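Long-range contact in E2A dna-binding protein (Human adenovirus 5, PDB 2WB0), which binds single-stranded DNA and, by forming multimers, unwinds the template without ATP during strand-displacement replication of the viral genome: residues 174-186 with 329-341. Numbering follows the deposited sequence.
With ZN (zinc ion), chain B.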
loop_
_atom_site.group_PDB
_atom_site.type_symbol
_atom_site.label_atom_id
_atom_site.label_comp_id
_atom_site.label_asym_id
_atom_site.label_seq_id
_atom_site.Cartn_x
_atom_site.Cartn_y
_atom_site.Cartn_z
ATOM N N ALA A 174 16.529 -17.991 0.969
ATOM C CA ALA A 174 16.130 -16.615 0.745
ATOM C C ALA A 174 14.967 -16.535 -0.235
ATOM O O ALA A 174 14.957 -17.205 -1.272
ATOM C CB ALA A 174 17.374 -15.748 0.229
ATOM N N ASN A 175 13.969 -15.732 0.103
ATOM C CA ASN A 175 12.795 -15.445 -0.752
ATOM C C ASN A 175 11.842 -16.645 -0.874
ATOM O O ASN A 175 11.017 -16.721 -1.810
ATOM C CB ASN A 175 13.160 -14.870 -2.128
ATOM C CG ASN A 175 12.062 -13.985 -2.719
ATOM O OD1 ASN A 175 11.136 -13.539 -2.040
ATOM N ND2 ASN A 175 12.136 -13.775 -4.022
ATOM N N GLN A 176 11.920 -17.544 0.106
ATOM C CA GLN A 176 10.887 -18.533 0.242
ATOM C C GLN A 176 10.240 -18.292 1.574
ATOM O O GLN A 176 10.892 -17.795 2.517
ATOM C CB GLN A 176 11.426 -19.936 0.096
ATOM C CG GLN A 176 11.878 -20.167 -1.349
ATOM C CD GLN A 176 12.351 -21.606 -1.607
ATOM O OE1 GLN A 176 12.095 -22.544 -0.782
ATOM N NE2 GLN A 176 13.098 -21.781 -2.714
ATOM N N PHE A 177 8.957 -18.588 1.647
ATOM C CA PHE A 177 8.216 -18.202 2.818
ATOM C C PHE A 177 7.605 -19.405 3.530
ATOM O O PHE A 177 6.976 -20.266 2.905
ATOM C CB PHE A 177 7.172 -17.172 2.412
ATOM C CG PHE A 177 7.728 -16.000 1.640
ATOM C CD1 PHE A 177 8.268 -14.903 2.325
ATOM C CD2 PHE A 177 7.722 -15.983 0.223
ATOM C CE1 PHE A 177 8.768 -13.775 1.617
ATOM C CE2 PHE A 177 8.243 -14.870 -0.490
ATOM C CZ PHE A 177 8.756 -13.772 0.213
ATOM N N SER A 178 7.808 -19.454 4.832
ATOM C CA SER A 178 7.198 -20.477 5.687
ATOM C C SER A 178 5.727 -20.169 5.951
ATOM O O SER A 178 5.274 -19.031 5.726
ATOM C CB SER A 178 7.955 -20.514 7.024
ATOM O OG SER A 178 7.507 -19.476 7.904
ATOM N N GLY A 179 5.012 -21.148 6.536
ATOM C CA GLY A 179 3.609 -20.990 6.949
ATOM C C GLY A 179 3.421 -20.000 8.093
ATOM O O GLY A 179 2.305 -19.642 8.444
ATOM N N LYS A 180 4.519 -19.532 8.676
ATOM C CA LYS A 180 4.404 -18.522 9.737
ATOM C C LYS A 180 4.933 -17.166 9.295
ATOM O O LYS A 180 4.997 -16.229 10.110
ATOM C CB LYS A 180 5.184 -18.969 10.960
ATOM C CG LYS A 180 4.507 -20.197 11.679
ATOM C CD LYS A 180 5.373 -20.639 12.847
ATOM C CE LYS A 180 4.748 -21.873 13.582
ATOM N NZ LYS A 180 3.290 -21.605 13.831
ATOM N N SER A 181 5.324 -17.059 8.031
ATOM C CA SER A 181 5.884 -15.800 7.503
ATOM C C SER A 181 4.840 -14.705 7.447
ATOM O O SER A 181 3.647 -14.997 7.380
ATOM C CB SER A 181 6.350 -15.998 6.066
ATOM O OG SER A 181 7.019 -14.827 5.609
ATOM N N CYS A 182 5.299 -13.432 7.477
ATOM C CA CYS A 182 4.456 -12.279 7.137
ATOM C C CYS A 182 4.580 -11.959 5.644
ATOM O O CYS A 182 3.833 -11.114 5.143
ATOM C CB CYS A 182 4.833 -11.014 7.980
ATOM S SG CYS A 182 6.546 -10.539 7.741
ATOM N N GLY A 183 5.492 -12.647 4.941
ATOM C CA GLY A 183 5.669 -12.509 3.491
ATOM C C GLY A 183 6.630 -11.380 3.087
ATOM O O GLY A 183 6.802 -11.099 1.913
ATOM N N MET A 184 7.209 -10.686 4.060
ATOM C CA MET A 184 8.143 -9.607 3.768
ATOM C C MET A 184 9.549 -10.195 3.581
ATOM O O MET A 184 10.000 -11.067 4.354
ATOM C CB MET A 184 8.141 -8.631 4.945
ATOM C CG MET A 184 8.742 -7.307 4.619
ATOM S SD MET A 184 8.186 -5.988 5.747
ATOM C CE MET A 184 6.525 -6.182 5.830
ATOM N N PHE A 185 10.242 -9.701 2.566
ATOM C CA PHE A 185 11.613 -10.109 2.213
ATOM C C PHE A 185 12.227 -8.989 1.389
ATOM O O PHE A 185 11.557 -8.427 0.470
ATOM C CB PHE A 185 11.606 -11.394 1.379
ATOM C CG PHE A 185 12.952 -11.762 0.884
ATOM C CD1 PHE A 185 13.860 -12.380 1.747
ATOM C CD2 PHE A 185 13.375 -11.370 -0.405
ATOM C CE1 PHE A 185 15.159 -12.719 1.321
ATOM C CE2 PHE A 185 14.680 -11.739 -0.845
ATOM C CZ PHE A 185 15.545 -12.386 0.018
ATOM N N PHE A 186 13.458 -8.633 1.699
ATOM C CA PHE A 186 14.195 -7.658 0.898
ATOM C C PHE A 186 15.455 -8.288 0.334
ATOM O O PHE A 186 16.282 -8.828 1.075
ATOM C CB PHE A 186 14.500 -6.415 1.744
ATOM C CG PHE A 186 13.265 -5.774 2.322
ATOM C CD1 PHE A 186 12.296 -5.210 1.462
ATOM C CD2 PHE A 186 13.081 -5.689 3.693
ATOM C CE1 PHE A 186 11.152 -4.590 1.957
ATOM C CE2 PHE A 186 11.922 -5.082 4.225
ATOM C CZ PHE A 186 10.943 -4.568 3.375
ATOM N N PHE A 329 -1.992 -0.856 12.263
ATOM C CA PHE A 329 -1.720 -2.237 11.947
ATOM C C PHE A 329 -1.297 -3.005 13.188
ATOM O O PHE A 329 -0.484 -2.534 13.998
ATOM C CB PHE A 329 -0.566 -2.355 10.930
ATOM C CG PHE A 329 -0.274 -3.774 10.531
ATOM C CD1 PHE A 329 -1.136 -4.435 9.666
ATOM C CD2 PHE A 329 0.856 -4.454 11.007
ATOM C CE1 PHE A 329 -0.890 -5.741 9.282
ATOM C CE2 PHE A 329 1.102 -5.740 10.649
ATOM C CZ PHE A 329 0.249 -6.394 9.709
ATOM N N LYS A 330 -1.844 -4.186 13.327
ATOM C CA LYS A 330 -1.457 -5.133 14.412
ATOM C C LYS A 330 -1.233 -6.472 13.772
ATOM O O LYS A 330 -2.095 -6.904 12.988
ATOM C CB LYS A 330 -2.662 -5.297 15.388
ATOM C CG LYS A 330 -3.106 -3.987 16.053
ATOM C CD LYS A 330 -4.656 -4.006 16.467
ATOM C CE LYS A 330 -4.869 -4.061 17.987
ATOM N NZ LYS A 330 -6.270 -3.646 18.398
ATOM N N TRP A 331 -0.149 -7.178 14.125
ATOM C CA TRP A 331 0.099 -8.469 13.486
ATOM C C TRP A 331 -0.992 -9.432 13.952
ATOM O O TRP A 331 -1.340 -9.421 15.132
ATOM C CB TRP A 331 1.493 -9.063 13.860
ATOM C CG TRP A 331 1.576 -10.436 13.262
ATOM C CD1 TRP A 331 1.500 -11.659 13.896
ATOM C CD2 TRP A 331 1.666 -10.708 11.859
ATOM N NE1 TRP A 331 1.513 -12.675 12.944
ATOM C CE2 TRP A 331 1.622 -12.098 11.691
ATOM C CE3 TRP A 331 1.731 -9.880 10.715
ATOM C CZ2 TRP A 331 1.669 -12.692 10.432
ATOM C CZ3 TRP A 331 1.795 -10.506 9.427
ATOM C CH2 TRP A 331 1.741 -11.885 9.330
ATOM N N SER A 332 -1.532 -10.245 13.057
ATOM C CA SER A 332 -2.411 -11.311 13.475
ATOM C C SER A 332 -2.360 -12.372 12.420
ATOM O O SER A 332 -1.814 -12.148 11.340
ATOM C CB SER A 332 -3.850 -10.802 13.674
ATOM O OG SER A 332 -4.494 -10.585 12.454
ATOM N N THR A 333 -2.957 -13.517 12.694
ATOM C CA THR A 333 -2.768 -14.647 11.834
ATOM C C THR A 333 -3.511 -14.469 10.534
ATOM O O THR A 333 -3.129 -15.098 9.555
ATOM C CB THR A 333 -3.130 -15.995 12.536
ATOM O OG1 THR A 333 -4.499 -15.954 12.861
ATOM C CG2 THR A 333 -2.387 -16.133 13.793
ATOM N N LYS A 334 -4.515 -13.583 10.474
ATOM C CA LYS A 334 -5.145 -13.357 9.189
ATOM C C LYS A 334 -4.151 -12.837 8.144
ATOM O O LYS A 334 -4.403 -13.003 6.952
ATOM C CB LYS A 334 -6.389 -12.424 9.214
ATOM C CG LYS A 334 -6.188 -11.063 9.822
ATOM C CD LYS A 334 -7.301 -10.053 9.426
ATOM C CE LYS A 334 -7.456 -8.910 10.510
ATOM N NZ LYS A 334 -8.650 -7.975 10.340
ATOM N N HIS A 335 -3.051 -12.199 8.559
ATOM C CA HIS A 335 -2.129 -11.678 7.550
ATOM C C HIS A 335 -1.013 -12.683 7.266
ATOM O O HIS A 335 -0.126 -12.430 6.440
ATOM C CB HIS A 335 -1.472 -10.346 7.997
ATOM C CG HIS A 335 -2.466 -9.286 8.399
ATOM N ND1 HIS A 335 -3.423 -8.803 7.537
ATOM C CD2 HIS A 335 -2.668 -8.659 9.581
ATOM C CE1 HIS A 335 -4.146 -7.891 8.158
ATOM N NE2 HIS A 335 -3.693 -7.772 9.397
ATOM N N GLN A 336 -1.025 -13.797 7.973
ATOM C CA GLN A 336 0.002 -14.814 7.746
ATOM C C GLN A 336 0.057 -15.368 6.331
ATOM O O GLN A 336 -0.988 -15.601 5.713
ATOM C CB GLN A 336 -0.269 -15.968 8.714
ATOM C CG GLN A 336 0.857 -16.857 8.938
ATOM C CD GLN A 336 0.603 -17.659 10.206
ATOM O OE1 GLN A 336 1.191 -17.420 11.272
ATOM N NE2 GLN A 336 -0.310 -18.586 10.096
ATOM N N TYR A 337 1.266 -15.553 5.808
ATOM C CA TYR A 337 1.472 -16.070 4.484
ATOM C C TYR A 337 0.851 -17.472 4.455
ATOM O O TYR A 337 0.939 -18.196 5.457
ATOM C CB TYR A 337 2.973 -16.219 4.246
ATOM C CG TYR A 337 3.338 -16.565 2.858
ATOM C CD1 TYR A 337 3.455 -17.896 2.448
ATOM C CD2 TYR A 337 3.650 -15.558 1.946
ATOM C CE1 TYR A 337 3.817 -18.208 1.125
ATOM C CE2 TYR A 337 4.049 -15.860 0.648
ATOM C CZ TYR A 337 4.095 -17.187 0.246
ATOM O OH TYR A 337 4.495 -17.450 -1.016
ATOM N N ARG A 338 0.193 -17.789 3.331
ATOM C CA ARG A 338 -0.399 -19.096 3.149
ATOM C C ARG A 338 0.448 -19.940 2.284
ATOM O O ARG A 338 0.401 -19.896 1.042
ATOM C CB ARG A 338 -1.848 -19.033 2.637
ATOM C CG ARG A 338 -2.742 -18.256 3.649
ATOM C CD ARG A 338 -4.246 -18.240 3.218
ATOM N NE ARG A 338 -4.820 -19.622 3.292
ATOM C CZ ARG A 338 -5.456 -20.252 2.304
ATOM N NH1 ARG A 338 -5.670 -19.677 1.112
ATOM N NH2 ARG A 338 -5.861 -21.490 2.512
ATOM N N ASN A 339 1.179 -20.804 2.971
ATOM C CA ASN A 339 2.222 -21.527 2.293
ATOM C C ASN A 339 1.676 -22.875 1.818
ATOM O O ASN A 339 0.872 -23.464 2.495
ATOM C CB ASN A 339 3.393 -21.805 3.270
ATOM C CG ASN A 339 4.544 -22.409 2.544
ATOM O OD1 ASN A 339 4.918 -21.912 1.470
ATOM N ND2 ASN A 339 5.054 -23.532 3.040
ATOM N N VAL A 340 2.128 -23.356 0.674
ATOM C CA VAL A 340 1.905 -24.751 0.376
ATOM C C VAL A 340 3.294 -25.341 0.043
ATOM O O VAL A 340 4.028 -24.753 -0.695
ATOM C CB VAL A 340 0.712 -24.983 -0.653
ATOM C CG1 VAL A 340 0.886 -24.159 -1.907
ATOM C CG2 VAL A 340 0.547 -26.527 -0.944
ATOM N N SER A 341 3.719 -26.411 0.733
ATOM C CA SER A 341 5.105 -26.972 0.514
ATOM C C SER A 341 4.940 -28.323 -0.123
ATOM O O SER A 341 4.398 -29.244 0.508
ATOM C CB SER A 341 5.903 -27.114 1.848
ATOM O OG SER A 341 7.371 -27.193 1.616
HETATM ZN ZN ZN B . 7.556 -11.295 9.719
HETATM O O HOH W 1 7.030 -20.741 0.126
HETATM O O HOH W 2 3.277 -15.757 12.166
HETATM O O HOH W 3 1.174 -12.320 4.110
#
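W331 reaches the zinc ligand C182 with the far rim of its six-membered ring, CZ3 lying 3.4 Å from C182 CB. Its indole swings there because CG is anti to the backbone N (chi1 174°), and a broad apolar plate suits the spot, since it also meets the ring of H113, another ligand of the same zinc ion. Further on, the short 3-10 turn 333-335 brings the carbonyl of H335 near that of C182; water 3 donates to both, joining two acceptors. The long side chain of Q336 runs extended beside the type I turn S178-S181, its CG 3.2 Å from G179 O, while OE1 is linked through water 2 to K180 O. Two ST turns help shape this loop: S178 OG accepts from K180 N, and S181 OG, also hydrogen-bonded to D169 OD2, from G183 N. Next comes the direct hydrogen bond of the contact, almost straight: Y337 N donates to S181 O at 2.9 Å. The flat phenol ring of Y337 offers a face to F177, whose CB sits over its centre, 3.6 Å from the centroid, as a CH-pi contact; the two rings are slid apart and barely overlap. G183, whose positive phi suits glycine, lies against the Y337 ring with its bare CA. N339 packs its CB against G179 N, 3.7 Å away, and its short amide places OD1 where water 1, itself accepting from F177 N, can donate to it. Thus a loop segment following helix 300-315 packs on a zinc-binding loop, where C182 completes a site of three cysteines and one histidine with C111, H113 and C166.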